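Local coordinates for protein putative esterase (Sulfolobus solfataricus P2, PDB 2RAU) that probably hydrolyses lipid esters, as a lipase-like member of the alpha/beta-hydrolase superfamily, and binds calcium, at residues Tyr206-Arg211 with Pro274-Arg279; Asn195-Met200 with Leu280-Asp285; Pro57-Ser62 with Glu151-Ile156. One frame throughout, in Å; residues are numbered along the deposited sequence.

Contact 1: Tyr206-Arg211 with Pro274-Arg279; sequences YVIPSR and PYWPYR
With a first torsion of -49°, Ile208 holds CG1 opposite its carbonyl carbon and beside its backbone N, which sets that methylene squarely over the middle of the Tyr278 ring. CG1 lies 3.6 Å from the Tyr278 ring centroid, only 10° off the ring normal, a textbook CH-pi contact in which the two side chains cross at about a right angle. The ring is fixed at its far end as well, because Tyr278 OH is hydrogen-bonded to Glu193 N. With an alanine in place of Tyr278, Ile208 CG1 would probably lose the aromatic face it rests on and Glu193 N its hydroxyl partner.

The backbones make a short antiparallel ladder. Ile208 and Trp276 are its hydrogen-bonded pair: Ile208 N reaches Trp276 O at 2.8 Å in a nearly straight bond lying in the carbonyl plane, and Trp276 N returns a more bent one to Ile208 O at 3.0 Å. Ser210 N to Pro274 O extends the ladder at one end, and Tyr278 N to Tyr206 O (3.0 Å) at the other. Tyr206 O is gripped a second time by water 1, which passes the link on to Arg279 N. Pro209 and Tyr275 share a face of the ladder, where Pro209 CB meets Tyr275 CD1 at 4.1 Å. Val207 CG2 presses on the same ring atom, Tyr275 CD1, at 3.5 Å, its side chain running obliquely past the tyrosine.

This two-stranded sheet belongs to the long insertion between core strands 170-176 and 297-302, where many alpha/beta-hydrolases carry a lid. Trp60 NE1 from the loop after strand 52-56 also donates a hydrogen bond to Ile208 O, while helix 197-203 flanks the other end, with Met200 against Tyr206 and Tyr278.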
loop_
_atom_site.group_PDB
_atom_site.type_symbol
_atom_site.label_atom_id
_atom_site.label_comp_id
_atom_site.label_asym_id
_atom_site.label_seq_id
_atom_site.Cartn_x
_atom_site.Cartn_y
_atom_site.Cartn_z
ATOM N N TYR A 206 2.655 -7.257 19.902
ATOM C CA TYR A 206 1.529 -7.442 19.012
ATOM C C TYR A 206 1.717 -6.855 17.659
ATOM O O TYR A 206 0.983 -7.241 16.741
ATOM C CB TYR A 206 0.230 -6.894 19.643
ATOM C CG TYR A 206 -0.168 -7.593 20.908
ATOM C CD1 TYR A 206 -0.885 -8.801 20.858
ATOM C CD2 TYR A 206 0.161 -7.076 22.157
ATOM C CE1 TYR A 206 -1.253 -9.451 21.987
ATOM C CE2 TYR A 206 -0.180 -7.761 23.303
ATOM C CZ TYR A 206 -0.881 -8.928 23.205
ATOM O OH TYR A 206 -1.259 -9.564 24.333
ATOM N N VAL A 207 2.714 -5.977 17.517
ATOM C CA VAL A 207 2.923 -5.200 16.311
ATOM C C VAL A 207 4.391 -5.174 15.882
ATOM O O VAL A 207 5.283 -5.386 16.698
ATOM C CB VAL A 207 2.423 -3.748 16.472
ATOM C CG1 VAL A 207 0.887 -3.674 16.656
ATOM C CG2 VAL A 207 3.184 -3.019 17.606
ATOM N N ILE A 208 4.605 -4.912 14.591
ATOM C CA ILE A 208 5.902 -4.697 13.984
ATOM C C ILE A 208 5.988 -3.169 13.745
ATOM O O ILE A 208 5.131 -2.602 13.079
ATOM C CB ILE A 208 6.046 -5.382 12.593
ATOM C CG1 ILE A 208 5.597 -6.850 12.650
ATOM C CG2 ILE A 208 7.506 -5.196 12.051
ATOM C CD1 ILE A 208 5.178 -7.428 11.288
ATOM N N PRO A 209 6.990 -2.507 14.311
ATOM C CA PRO A 209 7.119 -1.089 14.095
ATOM C C PRO A 209 7.802 -0.759 12.753
ATOM O O PRO A 209 8.718 -1.446 12.299
ATOM C CB PRO A 209 8.018 -0.657 15.238
ATOM C CG PRO A 209 8.884 -1.864 15.442
ATOM C CD PRO A 209 8.012 -3.011 15.242
ATOM N N SER A 210 7.364 0.321 12.150
ATOM C CA SER A 210 7.966 0.820 10.948
ATOM C C SER A 210 9.288 1.496 11.286
ATOM O O SER A 210 9.432 2.045 12.349
ATOM C CB SER A 210 7.036 1.870 10.335
ATOM O OG SER A 210 7.608 2.477 9.199
ATOM N N ARG A 211 10.235 1.469 10.350
ATOM C CA ARG A 211 11.488 2.245 10.470
ATOM C C ARG A 211 11.303 3.676 9.935
ATOM O O ARG A 211 12.197 4.500 10.045
ATOM C CB ARG A 211 12.665 1.492 9.838
ATOM C CG ARG A 211 13.115 0.319 10.801
ATOM C CD ARG A 211 14.498 -0.340 10.504
ATOM N NE ARG A 211 15.657 0.522 10.759
ATOM C CZ ARG A 211 16.073 0.897 11.968
ATOM N NH1 ARG A 211 15.410 0.530 13.066
ATOM N NH2 ARG A 211 17.151 1.670 12.086
ATOM N N PRO A 274 2.702 3.911 12.111
ATOM C CA PRO A 274 3.769 3.427 12.986
ATOM C C PRO A 274 3.889 1.918 13.169
ATOM O O PRO A 274 4.953 1.419 13.493
ATOM C CB PRO A 274 3.409 4.069 14.341
ATOM C CG PRO A 274 1.927 4.368 14.235
ATOM C CD PRO A 274 1.678 4.681 12.828
ATOM N N TYR A 275 2.767 1.220 13.058
ATOM C CA TYR A 275 2.672 -0.183 13.448
ATOM C C TYR A 275 1.820 -1.026 12.533
ATOM O O TYR A 275 0.856 -0.551 11.925
ATOM C CB TYR A 275 2.077 -0.298 14.842
ATOM C CG TYR A 275 2.783 0.468 15.949
ATOM C CD1 TYR A 275 4.092 0.139 16.306
ATOM C CD2 TYR A 275 2.123 1.436 16.695
ATOM C CE1 TYR A 275 4.747 0.812 17.346
ATOM C CE2 TYR A 275 2.747 2.071 17.751
ATOM C CZ TYR A 275 4.060 1.741 18.066
ATOM O OH TYR A 275 4.721 2.339 19.103
ATOM N N TRP A 276 2.156 -2.311 12.505
ATOM C CA TRP A 276 1.476 -3.304 11.688
ATOM C C TRP A 276 1.270 -4.549 12.550
ATOM O O TRP A 276 2.158 -4.933 13.239
ATOM C CB TRP A 276 2.328 -3.671 10.490
ATOM C CG TRP A 276 1.655 -4.485 9.463
ATOM C CD1 TRP A 276 1.819 -5.830 9.225
ATOM C CD2 TRP A 276 0.695 -4.027 8.497
ATOM N NE1 TRP A 276 1.013 -6.225 8.167
ATOM C CE2 TRP A 276 0.318 -5.136 7.707
ATOM C CE3 TRP A 276 0.126 -2.791 8.210
ATOM C CZ2 TRP A 276 -0.592 -5.029 6.647
ATOM C CZ3 TRP A 276 -0.755 -2.693 7.156
ATOM C CH2 TRP A 276 -1.103 -3.799 6.382
ATOM N N PRO A 277 0.070 -5.164 12.517
ATOM C CA PRO A 277 -0.155 -6.312 13.364
ATOM C C PRO A 277 0.629 -7.542 12.957
ATOM O O PRO A 277 0.715 -7.906 11.765
ATOM C CB PRO A 277 -1.660 -6.550 13.230
ATOM C CG PRO A 277 -1.961 -6.080 11.826
ATOM C CD PRO A 277 -1.112 -4.837 11.694
ATOM N N TYR A 278 1.239 -8.171 13.948
ATOM C CA TYR A 278 1.861 -9.491 13.752
ATOM C C TYR A 278 0.891 -10.573 13.278
ATOM O O TYR A 278 1.300 -11.521 12.611
ATOM C CB TYR A 278 2.559 -9.998 15.056
ATOM C CG TYR A 278 4.060 -9.729 15.067
ATOM C CD1 TYR A 278 4.916 -10.445 14.235
ATOM C CD2 TYR A 278 4.624 -8.789 15.920
ATOM C CE1 TYR A 278 6.291 -10.217 14.238
ATOM C CE2 TYR A 278 5.981 -8.546 15.907
ATOM C CZ TYR A 278 6.811 -9.276 15.063
ATOM O OH TYR A 278 8.175 -9.039 15.026
ATOM N N ARG A 279 -0.376 -10.451 13.649
ATOM C CA ARG A 279 -1.333 -11.517 13.435
ATOM C C ARG A 279 -1.400 -11.933 11.935
ATOM O O ARG A 279 -1.439 -13.127 11.594
ATOM C CB ARG A 279 -2.698 -11.106 14.050
ATOM C CG ARG A 279 -3.850 -12.098 13.910
ATOM C CD ARG A 279 -3.451 -13.352 14.568
ATOM N NE ARG A 279 -4.535 -14.310 14.759
ATOM C CZ ARG A 279 -5.094 -14.592 15.937
ATOM N NH1 ARG A 279 -4.747 -13.968 17.062
ATOM N NH2 ARG A 279 -6.024 -15.520 15.991
HETATM O O HOH W 1 -1.366 -8.538 15.733
#

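Contact 2: Asn195-Met200 with Leu280-Asp285; sequences NSIEEM and LSLERD
Leu282 reaches across to Asn195, Ser196, Ile197 and Met200, and following it outward reads off the whole apolar contact. Its CB meets Ile197 CD1 at 3.4 Å, tighter than carbon atoms usually pack, with the two side chains running obliquely past one another. Beyond CB, a first torsion of -63° puts CG opposite the carbonyl carbon, and the two methyls then part along the opposing backbone. CD1 lies 3.4 Å from Ser196 O and also approaches Met200 SE, a selenomethionine atom, at 4.1 Å. CD2 settles instead on the preceding peptide, 3.6 Å from Asn195 C and close to Ser196 N. The leucine is buried, and its branched end lies against the peptides that lead into helix 197-203.

The backbone the leucine leans on carries local bonds of its own. Ser196 is the N-cap: its OG accepts from Glu199 N at 3.3 Å, and its O, beside the Leu282 methyl, takes the first-turn bond from Met200 N. Glu199 OE1 reaches back to Asn195 N in a weak bond of 3.1 Å, while Glu199 OE2 is engaged in a salt bridge with Lys203.

Arg284 adds a polar fringe. Its chain bends at the third torsion, bringing the guanidinium edge up to Asn195 O, with NH1 at 3.5 Å. The bond is weak and the arginine poorly ordered, so it is a loose addition at the solvent-exposed side of the contact.

The contact joins two short helices near their ends, the C-terminal turn of helix 278-282 meeting the N-terminus of helix 197-203. Behind it, Leu280 packs on Trp123 and Trp126 of helix 123-141, and Glu283 spans from Arg279 to the backbone of Trp123.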
loop_
_atom_site.group_PDB
_atom_site.type_symbol
_atom_site.label_atom_id
_atom_site.label_comp_id
_atom_site.label_asym_id
_atom_site.label_seq_id
_atom_site.Cartn_x
_atom_site.Cartn_y
_atom_site.Cartn_z
ATOM N N ASN A 195 6.991 -15.634 16.791
ATOM C CA ASN A 195 6.897 -16.640 15.728
ATOM C C ASN A 195 5.609 -17.408 15.771
ATOM O O ASN A 195 5.397 -18.259 14.933
ATOM C CB ASN A 195 8.082 -17.626 15.824
ATOM C CG ASN A 195 9.443 -16.912 15.722
ATOM O OD1 ASN A 195 9.787 -16.352 14.670
ATOM N ND2 ASN A 195 10.204 -16.901 16.828
ATOM N N SER A 196 4.751 -17.112 16.748
ATOM C CA SER A 196 3.433 -17.743 16.849
ATOM C C SER A 196 2.465 -16.824 17.578
ATOM O O SER A 196 2.882 -15.833 18.176
ATOM C CB SER A 196 3.539 -19.067 17.609
ATOM O OG SER A 196 3.844 -18.849 18.978
ATOM N N ILE A 197 1.177 -17.145 17.517
ATOM C CA ILE A 197 0.162 -16.388 18.238
ATOM C C ILE A 197 0.358 -16.480 19.766
ATOM O O ILE A 197 0.182 -15.485 20.467
ATOM C CB ILE A 197 -1.273 -16.860 17.916
ATOM C CG1 ILE A 197 -1.575 -16.898 16.400
ATOM C CG2 ILE A 197 -2.291 -16.004 18.668
ATOM C CD1 ILE A 197 -1.253 -15.682 15.651
ATOM N N GLU A 198 0.704 -17.666 20.290
ATOM C CA GLU A 198 0.897 -17.857 21.737
ATOM C C GLU A 198 2.032 -16.964 22.253
ATOM O O GLU A 198 1.935 -16.343 23.315
ATOM C CB GLU A 198 1.126 -19.370 22.105
ATOM N N GLU A 199 3.107 -16.906 21.485
ATOM C CA GLU A 199 4.288 -16.120 21.818
ATOM C C GLU A 199 3.970 -14.616 21.813
ATOM O O GLU A 199 4.493 -13.846 22.611
ATOM C CB GLU A 199 5.384 -16.474 20.804
ATOM C CG GLU A 199 6.739 -15.838 21.023
ATOM C CD GLU A 199 7.778 -16.378 20.050
ATOM O OE1 GLU A 199 7.453 -17.343 19.316
ATOM O OE2 GLU A 199 8.911 -15.852 20.036
HETATM N N MSE A 200 3.088 -14.210 20.909
HETATM C CA MSE A 200 2.635 -12.815 20.823
HETATM C C MSE A 200 2.001 -12.380 22.172
HETATM O O MSE A 200 2.347 -11.354 22.771
HETATM C CB MSE A 200 1.641 -12.699 19.642
HETATM C CG MSE A 200 1.308 -11.342 19.253
HETATM SE SE MSE A 200 -0.041 -11.257 17.880
HETATM C CE MSE A 200 -1.365 -12.391 18.691
ATOM N N LEU A 280 -1.349 -10.964 11.036
ATOM C CA LEU A 280 -1.454 -11.265 9.612
ATOM C C LEU A 280 -0.367 -12.235 9.158
ATOM O O LEU A 280 -0.654 -13.194 8.457
ATOM C CB LEU A 280 -1.418 -9.969 8.796
ATOM C CG LEU A 280 -2.678 -9.122 8.720
ATOM C CD1 LEU A 280 -2.337 -7.769 8.214
ATOM C CD2 LEU A 280 -3.760 -9.791 7.836
ATOM N N SER A 281 0.869 -12.011 9.594
ATOM C CA SER A 281 1.980 -12.853 9.187
ATOM C C SER A 281 2.007 -14.159 9.967
ATOM O O SER A 281 2.505 -15.171 9.474
ATOM C CB SER A 281 3.317 -12.100 9.307
ATOM O OG SER A 281 3.611 -11.713 10.628
ATOM N N LEU A 282 1.438 -14.156 11.171
ATOM C CA LEU A 282 1.419 -15.355 11.991
ATOM C C LEU A 282 0.302 -16.283 11.545
ATOM O O LEU A 282 0.227 -17.397 12.001
ATOM C CB LEU A 282 1.284 -15.003 13.468
ATOM C CG LEU A 282 2.423 -14.201 14.102
ATOM C CD1 LEU A 282 2.066 -13.878 15.542
ATOM C CD2 LEU A 282 3.729 -14.922 14.031
ATOM N N GLU A 283 -0.572 -15.817 10.657
ATOM C CA GLU A 283 -1.578 -16.677 10.008
ATOM C C GLU A 283 -1.107 -17.204 8.628
ATOM O O GLU A 283 -1.888 -17.380 7.697
ATOM C CB GLU A 283 -2.891 -15.929 9.866
ATOM C CG GLU A 283 -3.603 -15.739 11.162
ATOM C CD GLU A 283 -4.907 -14.980 10.985
ATOM O OE1 GLU A 283 -5.139 -14.415 9.904
ATOM O OE2 GLU A 283 -5.690 -14.935 11.931
ATOM N N ARG A 284 0.198 -17.437 8.513
ATOM C CA ARG A 284 0.789 -18.101 7.355
ATOM C C ARG A 284 0.131 -19.487 7.178
ATOM O O ARG A 284 0.092 -20.023 6.073
ATOM C CB ARG A 284 2.303 -18.258 7.576
ATOM C CG ARG A 284 2.653 -19.209 8.747
ATOM C CD ARG A 284 4.148 -19.381 8.954
ATOM N NE ARG A 284 4.782 -18.244 9.632
ATOM C CZ ARG A 284 4.739 -18.007 10.951
ATOM N NH1 ARG A 284 4.053 -18.804 11.782
ATOM N NH2 ARG A 284 5.374 -16.945 11.446
ATOM N N ASP A 285 -0.367 -20.052 8.289
ATOM C CA ASP A 285 -1.088 -21.338 8.307
ATOM C C ASP A 285 -2.272 -21.387 7.340
ATOM O O ASP A 285 -2.432 -22.371 6.619
ATOM C CB ASP A 285 -1.617 -21.628 9.720
#

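Contact 3: Pro57-Ser62 with Glu151-Ile156; sequences PGTWSS and ESFGGI
A backbone contact bridged by water joins the loop after strand 52-56 to the sharp turn between strand 146-151 and helix 153-169, at the heart of the alpha/beta-hydrolase core. No direct hydrogen bond links Pro57-Ser62 to Glu151-Ile156. Gly58 instead fits closely against the turn, its CA 3.1 Å from Glu151 O. A CB on Gly58 would probably clash with that same oxygen, and one on Gly154 with Pro57 O.

The turn has the pattern of a nucleophile elbow, GxSxG, with Ser152 in the strained conformation such serines adopt (phi 60°, psi -123°). Its OG is hydrogen-bonded to His329 NE2, consistent with a Ser-His catalytic pair. Water 3 lies beside Ser152 OG and accepts from two backbone N-H groups, Thr59 N at 3.0 Å and Phe153 N at 2.9 Å. These N-H groups match the positions that form the oxyanion hole in other alpha/beta-hydrolases, so the water probably marks that site. Water 2 ties the back of the loop, accepting from Gly58 N and donating to Ser61 OG (2.8 Å) and Glu151 OE1 (2.7 Å).

Phe153 carries its CG opposite its backbone N (chi1 163°), which turns the ring edge to the loop, with CD2 3.8 Å from Pro57 O. Thr59 crosses this side chain at about a right angle and lays OG1 3.5 Å from Phe153 CB.

Strands 52-56 and 146-151 are parallel neighbours in the central sheet, and the contact sits just past their C-terminal ends. Pro57 packs against strand 94-100 and, together with Glu151, against Leu66 of helix 63-68. The Phe153 ring meets Trp276 edge to face and lies among Trp123 and Trp126 of helix 123-141.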
loop_
_atom_site.group_PDB
_atom_site.type_symbol
_atom_site.label_atom_id
_atom_site.label_comp_id
_atom_site.label_asym_id
_atom_site.label_seq_id
_atom_site.Cartn_x
_atom_site.Cartn_y
_atom_site.Cartn_z
ATOM N N PRO A 57 -3.289 -0.719 -0.037
ATOM C CA PRO A 57 -1.918 -0.428 0.340
ATOM C C PRO A 57 -1.173 -1.606 0.929
ATOM O O PRO A 57 -1.777 -2.581 1.322
ATOM C CB PRO A 57 -2.066 0.652 1.417
ATOM C CG PRO A 57 -3.488 1.193 1.212
ATOM C CD PRO A 57 -4.263 0.029 0.780
ATOM N N GLY A 58 0.155 -1.428 1.059
ATOM C CA GLY A 58 1.050 -2.435 1.603
ATOM C C GLY A 58 1.296 -2.172 3.076
ATOM O O GLY A 58 0.594 -1.398 3.682
ATOM N N THR A 59 2.274 -2.874 3.650
ATOM C CA THR A 59 2.584 -2.817 5.073
ATOM C C THR A 59 2.948 -1.391 5.495
ATOM O O THR A 59 3.785 -0.751 4.866
ATOM C CB THR A 59 3.765 -3.753 5.393
ATOM O OG1 THR A 59 3.528 -4.996 4.755
ATOM C CG2 THR A 59 3.930 -4.012 6.888
ATOM N N TRP A 60 2.298 -0.943 6.575
ATOM C CA TRP A 60 2.419 0.380 7.157
ATOM C C TRP A 60 1.909 1.474 6.241
ATOM O O TRP A 60 1.999 2.651 6.579
ATOM C CB TRP A 60 3.861 0.736 7.539
ATOM C CG TRP A 60 4.520 -0.251 8.475
ATOM C CD1 TRP A 60 4.270 -0.427 9.823
ATOM C CD2 TRP A 60 5.601 -1.108 8.151
ATOM N NE1 TRP A 60 5.088 -1.396 10.313
ATOM C CE2 TRP A 60 5.928 -1.822 9.323
ATOM C CE3 TRP A 60 6.316 -1.356 6.968
ATOM C CZ2 TRP A 60 6.944 -2.772 9.356
ATOM C CZ3 TRP A 60 7.289 -2.337 6.987
ATOM C CH2 TRP A 60 7.596 -3.031 8.175
ATOM N N SER A 61 1.301 1.097 5.130
ATOM C CA SER A 61 0.773 2.072 4.194
ATOM C C SER A 61 -0.733 2.277 4.431
ATOM O O SER A 61 -1.339 1.570 5.236
ATOM C CB SER A 61 1.154 1.685 2.757
ATOM O OG SER A 61 0.804 2.694 1.768
ATOM N N SER A 62 -1.271 3.340 3.813
ATOM C CA SER A 62 -2.645 3.752 3.957
ATOM C C SER A 62 -3.158 4.391 2.661
ATOM O O SER A 62 -2.350 4.825 1.810
ATOM C CB SER A 62 -2.750 4.764 5.089
ATOM O OG SER A 62 -2.115 5.991 4.786
ATOM N N GLU A 151 -0.540 -3.082 -3.683
ATOM C CA GLU A 151 0.897 -2.785 -3.578
ATOM C C GLU A 151 1.526 -3.602 -2.476
ATOM O O GLU A 151 1.137 -3.488 -1.329
ATOM C CB GLU A 151 1.105 -1.289 -3.271
ATOM C CG GLU A 151 0.471 -0.364 -4.284
ATOM C CD GLU A 151 0.779 1.110 -4.080
ATOM O OE1 GLU A 151 1.385 1.480 -3.026
ATOM O OE2 GLU A 151 0.418 1.906 -4.975
ATOM N N SER A 152 2.521 -4.420 -2.825
ATOM C CA SER A 152 3.294 -5.181 -1.846
ATOM C C SER A 152 2.334 -6.144 -1.054
ATOM O O SER A 152 1.651 -6.938 -1.687
ATOM C CB SER A 152 4.072 -4.177 -0.971
ATOM O OG SER A 152 5.118 -4.815 -0.304
ATOM N N PHE A 153 2.278 -6.063 0.287
ATOM C CA PHE A 153 1.267 -6.784 1.090
ATOM C C PHE A 153 -0.144 -6.658 0.482
ATOM O O PHE A 153 -0.931 -7.591 0.483
ATOM C CB PHE A 153 1.192 -6.239 2.525
ATOM C CG PHE A 153 -0.061 -6.644 3.231
ATOM C CD1 PHE A 153 -0.162 -7.875 3.841
ATOM C CD2 PHE A 153 -1.195 -5.827 3.201
ATOM C CE1 PHE A 153 -1.348 -8.253 4.475
ATOM C CE2 PHE A 153 -2.397 -6.220 3.843
ATOM C CZ PHE A 153 -2.466 -7.450 4.432
ATOM N N GLY A 154 -0.485 -5.483 -0.011
ATOM C CA GLY A 154 -1.789 -5.278 -0.639
ATOM C C GLY A 154 -2.048 -6.165 -1.826
ATOM O O GLY A 154 -3.201 -6.429 -2.155
ATOM N N GLY A 155 -0.997 -6.614 -2.499
ATOM C CA GLY A 155 -1.140 -7.592 -3.586
ATOM C C GLY A 155 -1.549 -8.981 -3.101
ATOM O O GLY A 155 -2.380 -9.643 -3.717
ATOM N N ILE A 156 -0.980 -9.402 -1.968
ATOM C CA ILE A 156 -1.387 -10.633 -1.288
ATOM C C ILE A 156 -2.846 -10.493 -0.837
ATOM O O ILE A 156 -3.639 -11.404 -1.012
ATOM C CB ILE A 156 -0.477 -10.963 -0.038
ATOM C CG1 ILE A 156 0.997 -11.152 -0.456
ATOM C CG2 ILE A 156 -0.920 -12.246 0.600
ATOM C CD1 ILE A 156 2.071 -11.066 0.688
HETATM O O HOH W 2 1.148 0.925 -0.410
HETATM O O HOH W 3 4.131 -4.624 2.018
#

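Along the chain, contact 3 closes before the other two open, and contact 1 lies within the chain span bounded by contact 2. The centres of contacts 1 and 2 are about 13 Å apart; these contacts share helix 278-282, and helix 197-203 is followed directly by strand 207-209, so they form one continuous patch of the insertion. Contact 3 lies near the centre of the chain; its centre is about 13 Å from that of contact 1 and about 19 Å from that of contact 2. Trp276 CG packs on Thr59 CG2, and Leu280 CD1 on Phe153 CZ. The insertion thus packs against both the probable nucleophile elbow and the neighbouring loop, consistent with a lid over the site.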